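Local coordinates for protein peptidoglycan D,D-transpeptidase PbpA (Mycobacterium tuberculosis, PDB 3UN7) that probably catalyses the transpeptidation that cross-links peptidoglycan strands in the mycobacterial cell wall and is needed to regulate cell length, at residues 176-179 and 180-183. Residues are numbered along the deposited sequence; the frame is centred on the assembly and turned at random.
Sequences PASP and LTNR
The carbonyl oxygen of S178 is gripped by two N-H groups that approach from opposite faces of its carbonyl plane. From one face comes the backbone of T181, whose N lies 3.0 Å from S178 O in the bond that closes a type I turn over P179 and L180. From the other comes the guanidinium of R183, with NH2 also 3.0 Å from S178 O; each donor stands well above the carbonyl plane. The same guanidinium takes a second carbonyl one residue earlier: R183 NH1 is 2.8 Å from A177 O, while R183 NH2 adds a weak bond to that oxygen. Both oxygens sit at the guanidinium edge, tilted some 20° from its plane, and the two successive carbonyls together limit the rotation of the charged end. Reaching them takes a chain extended from CG to NE, with CG beside the backbone N (chi1 -73°), which runs back from beyond the turn. R183 NE makes a salt bridge to E432 OE2, which would help balance the charge of this buried arginine. Between the first and last residues of the turn the side chains share a short hydrogen bond, S178 OG to T181 OG1 2.5 Å, in which either could be the donor. The chi1 of S178, -166°, swings OG away from its own N toward T181. P179 and L180, at the corners, pack on L172 of helix 162-174, while R183 N and T181 O both hydrogen-bond to S148 OG. Within the transpeptidase domain, this is a type I beta turn with an arginine side chain bonded to two successive backbone carbonyls, in the loop between helices 162-174 and 196-205, tied to strand 143-149 at the edge of the five-stranded antiparallel sheet.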
loop_
_atom_site.group_PDB
_atom_site.type_symbol
_atom_site.label_atom_id
_atom_site.label_comp_id
_atom_site.label_asym_id
_atom_site.label_seq_id
_atom_site.Cartn_x
_atom_site.Cartn_y
_atom_site.Cartn_z
ATOM N N PRO A 176 -5.596 -20.646 -6.165
ATOM C CA PRO A 176 -6.511 -19.568 -6.545
ATOM C C PRO A 176 -6.341 -18.278 -5.731
ATOM O O PRO A 176 -6.753 -17.211 -6.188
ATOM C CB PRO A 176 -7.905 -20.184 -6.325
ATOM C CG PRO A 176 -7.690 -21.295 -5.364
ATOM C CD PRO A 176 -6.299 -21.798 -5.565
ATOM N N ALA A 177 -5.733 -18.368 -4.550
ATOM C CA ALA A 177 -5.395 -17.161 -3.766
ATOM C C ALA A 177 -4.134 -16.405 -4.265
ATOM O O ALA A 177 -3.770 -15.352 -3.716
ATOM C CB ALA A 177 -5.269 -17.511 -2.284
ATOM N N SER A 178 -3.476 -16.946 -5.291
ATOM C CA SER A 178 -2.308 -16.309 -5.924
ATOM C C SER A 178 -1.284 -15.716 -4.942
ATOM O O SER A 178 -1.072 -14.512 -4.911
ATOM C CB SER A 178 -2.757 -15.246 -6.940
ATOM O OG SER A 178 -1.657 -14.879 -7.759
ATOM N N PRO A 179 -0.635 -16.563 -4.137
ATOM C CA PRO A 179 0.326 -16.027 -3.149
ATOM C C PRO A 179 1.582 -15.403 -3.771
ATOM O O PRO A 179 2.264 -14.623 -3.117
ATOM C CB PRO A 179 0.660 -17.236 -2.285
ATOM C CG PRO A 179 0.381 -18.404 -3.148
ATOM C CD PRO A 179 -0.720 -18.033 -4.088
ATOM N N LEU A 180 1.857 -15.709 -5.037
ATOM C CA LEU A 180 2.950 -15.063 -5.747
ATOM C C LEU A 180 2.692 -13.572 -5.971
ATOM O O LEU A 180 3.626 -12.782 -6.131
ATOM C CB LEU A 180 3.211 -15.782 -7.077
ATOM C CG LEU A 180 3.961 -17.122 -6.975
ATOM C CD1 LEU A 180 3.955 -17.818 -8.333
ATOM C CD2 LEU A 180 5.409 -16.920 -6.506
ATOM N N THR A 181 1.419 -13.185 -6.013
ATOM C CA THR A 181 1.067 -11.787 -6.265
ATOM C C THR A 181 1.530 -10.892 -5.101
ATOM O O THR A 181 1.296 -11.203 -3.918
ATOM C CB THR A 181 -0.446 -11.629 -6.562
ATOM O OG1 THR A 181 -0.796 -12.486 -7.657
ATOM C CG2 THR A 181 -0.796 -10.190 -6.954
ATOM N N ASN A 182 2.229 -9.807 -5.438
ATOM C CA ASN A 182 2.534 -8.794 -4.448
ATOM C C ASN A 182 1.358 -7.827 -4.471
ATOM O O ASN A 182 1.320 -6.897 -5.272
ATOM C CB ASN A 182 3.861 -8.078 -4.752
ATOM C CG ASN A 182 4.198 -7.039 -3.714
ATOM O OD1 ASN A 182 3.331 -6.627 -2.941
ATOM N ND2 ASN A 182 5.458 -6.602 -3.682
ATOM N N ARG A 183 0.386 -8.091 -3.600
ATOM C CA ARG A 183 -0.864 -7.338 -3.553
ATOM C C ARG A 183 -0.676 -5.861 -3.199
ATOM O O ARG A 183 -1.521 -5.037 -3.535
ATOM C CB ARG A 183 -1.834 -7.995 -2.562
ATOM C CG ARG A 183 -2.420 -9.288 -3.093
ATOM C CD ARG A 183 -3.313 -10.040 -2.089
ATOM N NE ARG A 183 -4.220 -10.930 -2.819
ATOM C CZ ARG A 183 -3.900 -12.128 -3.305
ATOM N NH1 ARG A 183 -4.819 -12.810 -3.981
ATOM N NH2 ARG A 183 -2.676 -12.649 -3.131
#